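Local coordinates for protein glycerol-3-phosphate dehydrogenase [NAD(+)] (Dunaliella salina, PDB 6IUY) that probably interconverts dihydroxyacetone phosphate and glycerol 3-phosphate with NAD, and carries a phosphatase-like domain of the haloacid dehalogenase family that binds magnesium, at residues E127-I131 / I192-Y198; V275-A280 / E291-T295. All blocks are in the same frame, centred on the assembly; numbering follows the deposited sequence.

Contact 1. Residues E127-I131 / I192-Y198; sequences EVFLI and IRRKYPY
E127 meets Y198 and Y196 at the start of strand 127-131, in the parallel sheet of the haloacid dehalogenase-like domain, where the end of helix 184-195 and the turn after it pack on one face of the sheet. The glutamate chain bends at chi2 (-112°) and carries its carboxylate to the two tyrosines. E127 OE1 takes a 2.7 Å bond from a water that in turn accepts from Y196 OH at 2.8 Å, a bridge from the carboxylate to the phenol, although E127 OE1 also lies 3.8 Å from Y196 CE1. A bond from Y198 OH to the same OE1 is weak, and the position of that hydroxyl is less certain. The other oxygen, OE2, is held by N152, outside both segments.

Two residues on, F129 carries the apolar part. The rim of its ring around CZ runs toward the face of Y196 in an offset edge-to-face pair, with centroids 5.7 Å apart and planes at 65°. Y198 CE2 also comes to the edge of the phenylalanine, near its plane. Over one face of the ring I192 makes a CH-pi contact, its CD1 sitting 3.6 Å from the F129 ring centroid and 12° off the normal. At the end of the strand comes I131, its side chain about 6 Å from that of the magnesium ligand D41; I131 CD1 touches that same I192 CD1 methyl at 4.3 Å.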
# COMPACT_ATOMS: atom_id res chain seq x y z
N GLU A 127 -24.53 21.93 3.84
CA GLU A 127 -25.36 21.33 4.90
C GLU A 127 -26.48 22.28 5.33
O GLU A 127 -26.26 23.48 5.50
CB GLU A 127 -24.54 20.92 6.12
CG GLU A 127 -24.19 19.42 6.11
CD GLU A 127 -24.89 18.63 7.21
OE1 GLU A 127 -24.40 18.69 8.36
OE2 GLU A 127 -25.90 17.93 6.94
N VAL A 128 -27.66 21.72 5.49
CA VAL A 128 -28.84 22.49 5.82
C VAL A 128 -29.32 22.17 7.23
O VAL A 128 -29.41 21.00 7.63
CB VAL A 128 -29.97 22.23 4.80
CG1 VAL A 128 -31.32 22.72 5.33
CG2 VAL A 128 -29.61 22.89 3.46
N PHE A 129 -29.60 23.23 7.99
CA PHE A 129 -30.16 23.11 9.33
C PHE A 129 -31.50 23.83 9.46
O PHE A 129 -31.73 24.88 8.85
CB PHE A 129 -29.19 23.68 10.37
CG PHE A 129 -27.90 22.95 10.46
CD1 PHE A 129 -27.72 21.97 11.43
CD2 PHE A 129 -26.85 23.26 9.62
CE1 PHE A 129 -26.53 21.30 11.54
CE2 PHE A 129 -25.65 22.59 9.72
CZ PHE A 129 -25.49 21.60 10.68
N LEU A 130 -32.37 23.27 10.28
CA LEU A 130 -33.49 24.01 10.82
C LEU A 130 -33.14 24.49 12.23
O LEU A 130 -32.67 23.71 13.07
CB LEU A 130 -34.75 23.14 10.84
CG LEU A 130 -35.12 22.50 9.51
CD1 LEU A 130 -36.33 21.61 9.64
CD2 LEU A 130 -35.38 23.58 8.48
N ILE A 131 -33.35 25.78 12.49
CA ILE A 131 -33.20 26.33 13.84
C ILE A 131 -34.47 27.12 14.20
O ILE A 131 -34.79 28.12 13.56
CB ILE A 131 -31.97 27.25 13.98
CG1 ILE A 131 -30.70 26.55 13.50
CG2 ILE A 131 -31.81 27.71 15.43
CD1 ILE A 131 -29.44 27.41 13.63
N ILE A 192 -22.96 24.50 16.17
CA ILE A 192 -22.73 24.00 14.81
C ILE A 192 -21.30 24.30 14.35
O ILE A 192 -20.65 23.44 13.76
CB ILE A 192 -23.75 24.63 13.81
CG1 ILE A 192 -25.12 23.96 13.95
CG2 ILE A 192 -23.26 24.52 12.39
CD1 ILE A 192 -26.22 24.67 13.19
N ARG A 193 -20.82 25.50 14.64
CA ARG A 193 -19.50 25.93 14.20
C ARG A 193 -18.40 25.13 14.89
O ARG A 193 -17.33 24.90 14.31
CB ARG A 193 -19.32 27.42 14.46
CG ARG A 193 -18.16 28.05 13.72
CD ARG A 193 -18.00 29.55 14.07
NE ARG A 193 -19.02 30.37 13.43
CZ ARG A 193 -19.03 30.66 12.13
NH1 ARG A 193 -18.06 30.19 11.35
NH2 ARG A 193 -20.00 31.41 11.61
N ARG A 194 -18.66 24.68 16.12
CA ARG A 194 -17.66 23.93 16.89
C ARG A 194 -17.66 22.46 16.54
O ARG A 194 -16.73 21.73 16.84
CB ARG A 194 -17.92 24.05 18.39
CG ARG A 194 -18.03 25.44 18.95
CD ARG A 194 -18.58 25.33 20.38
NE ARG A 194 -17.71 24.52 21.24
CZ ARG A 194 -17.16 24.97 22.36
NH1 ARG A 194 -17.40 26.21 22.76
NH2 ARG A 194 -16.38 24.19 23.08
N LYS A 195 -18.75 22.02 15.93
CA LYS A 195 -18.96 20.61 15.66
C LYS A 195 -18.49 20.24 14.26
O LYS A 195 -18.08 19.11 14.02
CB LYS A 195 -20.44 20.28 15.81
CG LYS A 195 -20.83 18.84 15.59
CD LYS A 195 -22.29 18.66 15.95
CE LYS A 195 -22.70 17.24 15.84
NZ LYS A 195 -24.13 17.15 16.12
N TYR A 196 -18.57 21.21 13.34
CA TYR A 196 -18.29 20.94 11.94
C TYR A 196 -17.20 21.85 11.40
O TYR A 196 -16.94 22.92 11.95
CB TYR A 196 -19.55 21.09 11.09
CG TYR A 196 -20.74 20.23 11.47
CD1 TYR A 196 -20.89 18.95 10.96
CD2 TYR A 196 -21.76 20.74 12.29
CE1 TYR A 196 -21.99 18.17 11.28
CE2 TYR A 196 -22.87 19.97 12.62
CZ TYR A 196 -22.99 18.69 12.10
OH TYR A 196 -24.09 17.92 12.42
N PRO A 197 -16.57 21.44 10.30
CA PRO A 197 -15.52 22.22 9.66
C PRO A 197 -16.09 23.35 8.80
O PRO A 197 -15.50 23.70 7.78
CB PRO A 197 -14.80 21.19 8.80
CG PRO A 197 -15.85 20.17 8.46
CD PRO A 197 -16.80 20.14 9.63
N TYR A 198 -17.22 23.92 9.21
CA TYR A 198 -17.90 24.94 8.41
C TYR A 198 -17.39 26.31 8.79
O TYR A 198 -17.20 26.58 9.97
CB TYR A 198 -19.42 24.87 8.62
CG TYR A 198 -20.02 23.54 8.26
CD1 TYR A 198 -19.42 22.73 7.30
CD2 TYR A 198 -21.18 23.08 8.88
CE1 TYR A 198 -19.95 21.52 6.96
CE2 TYR A 198 -21.73 21.86 8.54
CZ TYR A 198 -21.10 21.08 7.58
OH TYR A 198 -21.61 19.85 7.22
O HOH W 1 -25.21 16.74 10.10

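Contact 2. Residues V275-A280 / E291-T295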
# COMPACT_ATOMS: atom_id res chain seq x y z
N VAL A 275 -17.47 13.47 -17.24
CA VAL A 275 -17.80 14.80 -16.74
C VAL A 275 -19.06 15.36 -17.41
O VAL A 275 -19.95 15.93 -16.75
CB VAL A 275 -16.61 15.70 -16.98
CG1 VAL A 275 -17.01 17.15 -17.12
CG2 VAL A 275 -15.58 15.45 -15.88
N ALA A 276 -19.18 15.15 -18.72
CA ALA A 276 -20.37 15.59 -19.42
C ALA A 276 -21.62 14.83 -18.96
O ALA A 276 -22.70 15.42 -18.90
CB ALA A 276 -20.17 15.46 -20.94
N GLN A 277 -21.49 13.55 -18.63
CA GLN A 277 -22.65 12.78 -18.14
C GLN A 277 -23.16 13.32 -16.82
O GLN A 277 -24.37 13.37 -16.60
CB GLN A 277 -22.32 11.29 -17.97
CG GLN A 277 -22.11 10.57 -19.28
CD GLN A 277 -21.60 9.16 -19.10
OE1 GLN A 277 -21.05 8.81 -18.04
NE2 GLN A 277 -21.78 8.35 -20.14
N SER A 278 -22.24 13.72 -15.93
CA SER A 278 -22.59 14.28 -14.64
C SER A 278 -23.35 15.63 -14.74
O SER A 278 -24.36 15.82 -14.07
CB SER A 278 -21.34 14.46 -13.79
OG SER A 278 -20.78 13.19 -13.46
N THR A 279 -22.86 16.55 -15.56
CA THR A 279 -23.51 17.85 -15.72
C THR A 279 -24.87 17.70 -16.39
O THR A 279 -25.82 18.42 -16.05
CB THR A 279 -22.68 18.82 -16.53
OG1 THR A 279 -22.53 18.31 -17.87
CG2 THR A 279 -21.34 18.95 -15.90
N ALA A 280 -24.96 16.77 -17.33
CA ALA A 280 -26.26 16.53 -17.94
C ALA A 280 -27.25 16.06 -16.87
O ALA A 280 -28.43 16.38 -16.94
CB ALA A 280 -26.15 15.54 -19.07
N GLU A 291 -23.15 24.03 -15.22
CA GLU A 291 -23.63 24.30 -16.57
C GLU A 291 -23.73 22.98 -17.32
O GLU A 291 -22.88 22.12 -17.16
CB GLU A 291 -22.70 25.27 -17.31
CG GLU A 291 -23.07 26.74 -17.15
CD GLU A 291 -24.50 27.03 -17.59
OE1 GLU A 291 -24.89 26.62 -18.71
OE2 GLU A 291 -25.25 27.68 -16.82
N LYS A 292 -24.78 22.82 -18.13
CA LYS A 292 -24.97 21.56 -18.84
C LYS A 292 -23.85 21.32 -19.85
O LYS A 292 -23.37 20.19 -20.00
CB LYS A 292 -26.32 21.52 -19.56
CG LYS A 292 -26.55 20.19 -20.26
CD LYS A 292 -27.91 20.14 -20.95
CE LYS A 292 -28.16 18.76 -21.54
NZ LYS A 292 -29.54 18.64 -22.11
N GLU A 293 -23.43 22.39 -20.51
CA GLU A 293 -22.44 22.27 -21.56
C GLU A 293 -21.00 22.32 -21.06
O GLU A 293 -20.60 23.23 -20.33
CB GLU A 293 -22.66 23.37 -22.59
CG GLU A 293 -21.54 23.46 -23.62
CD GLU A 293 -21.85 24.45 -24.74
OE1 GLU A 293 -22.68 24.10 -25.60
OE2 GLU A 293 -21.28 25.56 -24.75
N VAL A 294 -20.20 21.35 -21.50
CA VAL A 294 -18.80 21.32 -21.13
C VAL A 294 -17.96 21.74 -22.31
O VAL A 294 -18.12 21.20 -23.39
CB VAL A 294 -18.34 19.90 -20.68
CG1 VAL A 294 -16.88 19.92 -20.27
CG2 VAL A 294 -19.18 19.40 -19.57
N THR A 295 -17.01 22.64 -22.10
CA THR A 295 -16.21 23.11 -23.20
C THR A 295 -14.92 22.30 -23.21
O THR A 295 -14.36 22.02 -22.14
CB THR A 295 -15.94 24.62 -23.07
OG1 THR A 295 -17.19 25.31 -23.15
CG2 THR A 295 -15.06 25.12 -24.15
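This is helix-on-strand packing inside the Rossmann-type NAD-binding domain: V275 and T279 of helix 266-282 lie against V294 of strand 293-297 and the K292 carbonyl. The strand next to it, 257-262, leads into this helix, so helix and segment 291-295 complete a beta-alpha-beta crossover. The axes of helix segment 275-280 and strand segment 293-295 approach to 8.4 Å, with N-to-C directions at 151°, the nearly antiparallel run expected of such a unit.

V294 is the apolar half. Its CG2 lies beside the backbone N, CG1 pointing the other way from that N (chi1 -179°), and reaches V275 CG1 at 4.0 Å; the two valine side chains cross at about a right angle. The same CG2 packs on A276, 4.0 Å from its CA, where the small side chain lets the strand residue approach the helix backbone. V259 of strand 257-262 touches both valines.

T279 supplies the polar half. With chi1 at 64°, its OG1 sits between its own N and carbonyl carbon. T279 OG1 is 3.0 Å from K292 O and 3.1 Å from A276 O. T279 CB rests 3.4 Å from E291 O, and K292 CG packs 4.3 Å from A280 CA. N330 ND2 donates to both A276 O and K292 O, so neither the helix carbonyl nor the one at the corner at K292 depends on the threonine hydroxyl alone.

Contacts 1 and 2 belong to different domains, the first to the haloacid dehalogenase-like part and the second to the NAD-binding part; their nearest atoms are about 19 Å apart and they share no helix or strand. Each sets a helix, or its end, against a strand of its own sheet, and each is partly buried, mixing interior residues with ones nearer solvent. The chemistry differs: aromatic rings and a water-linked carboxylate fill 127-131/192-198, whereas 275-280/291-295 relies on small aliphatic groups and a hydroxyl among backbone carbonyls. Contact 1 has its apolar end nearer the metal site; the V275 side chain of contact 2 is about 13 Å from the bound NAD.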